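Local atomic coordinates of prolyl-tRNA synthetase (Giardia lamblia ATCC 50803, PDB entry 3IAL), a protein that probably attaches L-proline to tRNA(Pro) in an ATP-dependent reaction, and is caught here with prolyl-adenylate bound in its active site. Residues B[217-226]-B[237-248]. Sequence-based numbering, arbitrary orientation.
Sequences FPGADYSEVS and QTAGIHNLGQRF. With PR8 (5'-O-[(R)-hydroxy{[(2S)-pyrrolidin-2-ylcarbonyl]oxy}phosphoryl]adenosine), chain H.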
loop_
_atom_site.group_PDB
_atom_site.type_symbol
_atom_site.label_atom_id
_atom_site.label_comp_id
_atom_site.label_asym_id
_atom_site.label_seq_id
_atom_site.Cartn_x
_atom_site.Cartn_y
_atom_site.Cartn_z
ATOM N N PHE B 217 -10.357 24.849 -4.656
ATOM C CA PHE B 217 -10.944 23.576 -4.241
ATOM C C PHE B 217 -12.281 23.864 -3.542
ATOM O O PHE B 217 -12.360 24.780 -2.718
ATOM C CB PHE B 217 -9.997 22.823 -3.303
ATOM C CG PHE B 217 -10.508 21.472 -2.861
ATOM C CD1 PHE B 217 -10.459 20.382 -3.719
ATOM C CD2 PHE B 217 -11.020 21.288 -1.584
ATOM C CE1 PHE B 217 -10.924 19.144 -3.320
ATOM C CE2 PHE B 217 -11.489 20.037 -1.174
ATOM C CZ PHE B 217 -11.438 18.970 -2.040
ATOM N N PRO B 218 -13.343 23.115 -3.905
ATOM C CA PRO B 218 -14.668 23.393 -3.350
ATOM C C PRO B 218 -14.701 23.252 -1.832
ATOM O O PRO B 218 -14.544 22.144 -1.310
ATOM C CB PRO B 218 -15.554 22.343 -4.018
ATOM C CG PRO B 218 -14.842 22.007 -5.294
ATOM C CD PRO B 218 -13.393 22.064 -4.938
ATOM N N GLY B 219 -14.893 24.374 -1.143
ATOM C CA GLY B 219 -14.866 24.407 0.314
ATOM C C GLY B 219 -13.623 25.064 0.894
ATOM O O GLY B 219 -13.651 25.537 2.029
ATOM N N ALA B 220 -12.535 25.097 0.123
ATOM C CA ALA B 220 -11.280 25.692 0.582
ATOM C C ALA B 220 -11.387 27.202 0.777
ATOM O O ALA B 220 -12.162 27.864 0.094
ATOM C CB ALA B 220 -10.155 25.383 -0.398
ATOM N N ASP B 221 -10.599 27.726 1.717
ATOM C CA ASP B 221 -10.354 29.164 1.840
ATOM C C ASP B 221 -9.351 29.654 0.790
ATOM O O ASP B 221 -9.462 30.773 0.306
ATOM C CB ASP B 221 -9.809 29.509 3.233
ATOM C CG ASP B 221 -10.905 29.703 4.282
ATOM O OD1 ASP B 221 -12.116 29.576 3.964
ATOM O OD2 ASP B 221 -10.529 30.001 5.440
ATOM N N TYR B 222 -8.333 28.850 0.500
ATOM C CA TYR B 222 -7.481 29.076 -0.670
ATOM C C TYR B 222 -6.781 27.779 -1.045
ATOM O O TYR B 222 -6.717 26.838 -0.243
ATOM C CB TYR B 222 -6.467 30.215 -0.464
ATOM C CG TYR B 222 -5.452 29.997 0.650
ATOM C CD1 TYR B 222 -5.730 30.384 1.957
ATOM C CD2 TYR B 222 -4.216 29.423 0.389
ATOM C CE1 TYR B 222 -4.814 30.192 2.970
ATOM C CE2 TYR B 222 -3.282 29.235 1.404
ATOM C CZ TYR B 222 -3.591 29.618 2.692
ATOM O OH TYR B 222 -2.684 29.429 3.711
ATOM N N SER B 223 -6.286 27.738 -2.278
ATOM C CA SER B 223 -5.711 26.531 -2.854
ATOM C C SER B 223 -4.380 26.841 -3.515
ATOM O O SER B 223 -4.252 27.829 -4.247
ATOM C CB SER B 223 -6.678 25.920 -3.875
ATOM O OG SER B 223 -7.762 25.280 -3.222
ATOM N N GLU B 224 -3.389 26.011 -3.210
ATOM C CA GLU B 224 -2.072 26.087 -3.811
ATOM C C GLU B 224 -1.821 24.819 -4.619
ATOM O O GLU B 224 -2.255 23.731 -4.226
ATOM C CB GLU B 224 -1.014 26.238 -2.730
ATOM C CG GLU B 224 -1.198 27.482 -1.890
ATOM C CD GLU B 224 -0.134 27.640 -0.824
ATOM O OE1 GLU B 224 0.690 26.721 -0.651
ATOM O OE2 GLU B 224 -0.129 28.689 -0.148
ATOM N N VAL B 225 -1.125 24.971 -5.743
ATOM C CA VAL B 225 -0.985 23.904 -6.716
ATOM C C VAL B 225 0.397 23.873 -7.355
ATOM O O VAL B 225 1.126 24.870 -7.352
ATOM C CB VAL B 225 -2.027 24.048 -7.855
ATOM C CG1 VAL B 225 -3.432 23.971 -7.292
ATOM C CG2 VAL B 225 -1.812 25.361 -8.652
ATOM N N SER B 226 0.737 22.710 -7.895
ATOM C CA SER B 226 1.883 22.543 -8.767
ATOM C C SER B 226 1.350 22.232 -10.160
ATOM O O SER B 226 0.823 21.140 -10.405
ATOM C CB SER B 226 2.794 21.421 -8.273
ATOM O OG SER B 226 3.935 21.303 -9.118
ATOM N N GLN B 237 -2.239 19.836 -13.450
ATOM C CA GLN B 237 -2.240 20.061 -12.003
ATOM C C GLN B 237 -1.902 18.749 -11.327
ATOM O O GLN B 237 -2.672 17.790 -11.384
ATOM C CB GLN B 237 -3.581 20.587 -11.480
ATOM C CG GLN B 237 -3.564 20.863 -9.980
ATOM C CD GLN B 237 -4.917 21.232 -9.415
ATOM O OE1 GLN B 237 -5.631 22.056 -9.975
ATOM N NE2 GLN B 237 -5.270 20.630 -8.285
ATOM N N THR B 238 -0.756 18.727 -10.664
ATOM C CA THR B 238 -0.127 17.491 -10.197
ATOM C C THR B 238 0.022 17.450 -8.673
ATOM O O THR B 238 0.338 16.411 -8.102
ATOM C CB THR B 238 1.235 17.344 -10.906
ATOM O OG1 THR B 238 1.005 17.342 -12.324
ATOM C CG2 THR B 238 1.976 16.067 -10.508
ATOM N N ALA B 239 -0.209 18.581 -8.016
ATOM C CA ALA B 239 -0.397 18.603 -6.571
ATOM C C ALA B 239 -1.485 19.607 -6.254
ATOM O O ALA B 239 -1.587 20.636 -6.915
ATOM C CB ALA B 239 0.885 18.978 -5.859
ATOM N N GLY B 240 -2.297 19.291 -5.254
ATOM C CA GLY B 240 -3.273 20.227 -4.716
ATOM C C GLY B 240 -3.111 20.303 -3.218
ATOM O O GLY B 240 -3.225 19.289 -2.527
ATOM N N ILE B 241 -2.827 21.502 -2.723
ATOM C CA ILE B 241 -2.520 21.723 -1.314
ATOM C C ILE B 241 -3.406 22.869 -0.804
ATOM O O ILE B 241 -3.297 23.999 -1.275
ATOM C CB ILE B 241 -1.004 22.032 -1.153
ATOM C CG1 ILE B 241 -0.196 20.750 -1.355
ATOM C CG2 ILE B 241 -0.691 22.645 0.203
ATOM C CD1 ILE B 241 1.312 20.949 -1.454
ATOM N N HIS B 242 -4.280 22.572 0.155
ATOM C CA HIS B 242 -5.382 23.476 0.506
ATOM C C HIS B 242 -5.476 23.853 1.977
ATOM O O HIS B 242 -5.291 23.021 2.862
ATOM C CB HIS B 242 -6.699 22.839 0.074
ATOM C CG HIS B 242 -6.647 22.254 -1.301
ATOM N ND1 HIS B 242 -6.803 23.017 -2.435
ATOM C CD2 HIS B 242 -6.413 20.991 -1.726
ATOM C CE1 HIS B 242 -6.681 22.248 -3.499
ATOM N NE2 HIS B 242 -6.444 21.014 -3.099
ATOM N N ASN B 243 -5.783 25.124 2.217
ATOM C CA ASN B 243 -6.123 25.621 3.543
ATOM C C ASN B 243 -7.640 25.759 3.562
ATOM O O ASN B 243 -8.198 26.608 2.875
ATOM C CB ASN B 243 -5.436 26.968 3.811
ATOM C CG ASN B 243 -5.535 27.402 5.277
ATOM O OD1 ASN B 243 -6.503 27.088 5.967
ATOM N ND2 ASN B 243 -4.528 28.129 5.750
ATOM N N LEU B 244 -8.300 24.889 4.320
ATOM C CA LEU B 244 -9.759 24.832 4.350
ATOM C C LEU B 244 -10.366 25.771 5.398
ATOM O O LEU B 244 -11.593 25.890 5.501
ATOM C CB LEU B 244 -10.208 23.393 4.602
ATOM C CG LEU B 244 -9.705 22.374 3.578
ATOM C CD1 LEU B 244 -10.280 20.999 3.899
ATOM C CD2 LEU B 244 -10.084 22.798 2.155
ATOM N N GLY B 245 -9.505 26.445 6.161
ATOM C CA GLY B 245 -9.944 27.361 7.201
ATOM C C GLY B 245 -10.713 26.642 8.291
ATOM O O GLY B 245 -10.352 25.532 8.698
ATOM N N GLN B 246 -11.783 27.280 8.753
ATOM C CA GLN B 246 -12.640 26.726 9.795
ATOM C C GLN B 246 -14.009 26.297 9.263
ATOM O O GLN B 246 -14.845 25.821 10.029
ATOM C CB GLN B 246 -12.806 27.753 10.913
ATOM C CG GLN B 246 -11.557 27.939 11.744
ATOM C CD GLN B 246 -11.603 29.193 12.600
ATOM O OE1 GLN B 246 -11.805 30.297 12.092
ATOM N NE2 GLN B 246 -11.391 29.030 13.909
ATOM N N ARG B 247 -14.221 26.434 7.955
ATOM C CA ARG B 247 -15.526 26.174 7.330
ATOM C C ARG B 247 -16.052 24.767 7.580
ATOM O O ARG B 247 -17.202 24.593 7.999
ATOM C CB ARG B 247 -15.463 26.436 5.815
ATOM C CG ARG B 247 -15.532 27.911 5.437
ATOM C CD ARG B 247 -14.975 28.188 4.030
ATOM N NE ARG B 247 -15.749 27.550 2.960
ATOM C CZ ARG B 247 -16.936 27.967 2.515
ATOM N NH1 ARG B 247 -17.534 27.302 1.532
ATOM N NH2 ARG B 247 -17.541 29.032 3.043
ATOM N N PHE B 248 -15.215 23.770 7.311
ATOM C CA PHE B 248 -15.581 22.368 7.523
ATOM C C PHE B 248 -15.746 22.032 9.010
ATOM O O PHE B 248 -16.584 21.202 9.373
ATOM C CB PHE B 248 -14.543 21.431 6.890
ATOM C CG PHE B 248 -14.721 21.219 5.406
ATOM C CD1 PHE B 248 -15.558 20.222 4.932
ATOM C CD2 PHE B 248 -14.034 21.991 4.492
ATOM C CE1 PHE B 248 -15.717 20.006 3.577
ATOM C CE2 PHE B 248 -14.182 21.786 3.140
ATOM C CZ PHE B 248 -15.016 20.786 2.678
HETATM C C PR8 H . -8.037 17.511 -3.324
HETATM N N PR8 H . -8.903 16.516 -1.300
HETATM O O PR8 H . -8.787 16.712 -3.889
HETATM P P PR8 H . -7.229 18.280 -5.545
HETATM N N1 PR8 H . -7.282 11.735 -12.724
HETATM C C2 PR8 H . -6.077 11.662 -12.168
HETATM N N3 PR8 H . -5.696 12.485 -11.188
HETATM C C4 PR8 H . -6.514 13.426 -10.722
HETATM C C5 PR8 H . -7.781 13.539 -11.286
HETATM C C6 PR8 H . -8.159 12.667 -12.303
HETATM N N6 PR8 H . -9.372 12.757 -12.848
HETATM N N7 PR8 H . -8.404 14.534 -10.666
HETATM C C8 PR8 H . -7.571 15.032 -9.750
HETATM N N9 PR8 H . -6.409 14.366 -9.782
HETATM C CA PR8 H . -7.950 17.522 -1.799
HETATM C CB PR8 H . -6.563 17.063 -1.381
HETATM C CD PR8 H . -8.191 15.673 -0.346
HETATM C CG PR8 H . -6.770 15.613 -0.921
HETATM C "C1'" PR8 H . -5.235 14.654 -8.896
HETATM O O10 PR8 H . -7.260 18.443 -3.939
HETATM O O1P PR8 H . -8.496 18.690 -6.202
HETATM C "C2'" PR8 H . -4.575 16.019 -9.211
HETATM O "O2'" PR8 H . -3.146 15.901 -9.133
HETATM O O2P PR8 H . -6.014 19.212 -6.033
HETATM C "C3'" PR8 H . -5.021 16.881 -8.053
HETATM O "O3'" PR8 H . -4.101 17.956 -7.851
HETATM C "C4'" PR8 H . -4.868 15.841 -6.959
HETATM O "O4'" PR8 H . -5.653 14.752 -7.497
HETATM C "C5'" PR8 H . -5.432 16.392 -5.667
HETATM O "O5'" PR8 H . -6.784 16.764 -5.844
#
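S223 and H242 form a non-hydrogen-bonded pair in an antiparallel β-hairpin of the class II synthetase core, on the sheet face that carries prolyl-adenylate. S223 OG is hydrogen-bonded to H242 ND1 (2.6 Å), near the ring plane, and accepts the backbone N-H of F217, so the serine ties the loop to the histidine. F217 CB packs tightly over one face of the H242 ring, 3.6 Å from its centroid, a CH-pi contact; with CG anti to the backbone N (chi1 -178°), the phenyl ring reaches the prolyl group and lays one face against PR8 CA. G240 brings its bare CA to 3.2 Å from PR8 O2P. On the other face, beneath helix 180-201, N243 CB lies over the Y222 ring while N243 ND2 donates to Y222 OH at 3.0 Å. In a classic beta bulge, D221 and Y222 both donate to N243 O; N243 OD1 closes an Asx turn on G245 N. The partly exposed end is looser: R247 NE donates to G219 O (3.1 Å) from above the carbonyl plane, D221 OD1 stays beyond salt-bridge range of that NE, and R247 NH1 forms a salt bridge with D93. Held between S223 and the ligand, H242 donates from NE2 to PR8 O10 at 2.8 Å.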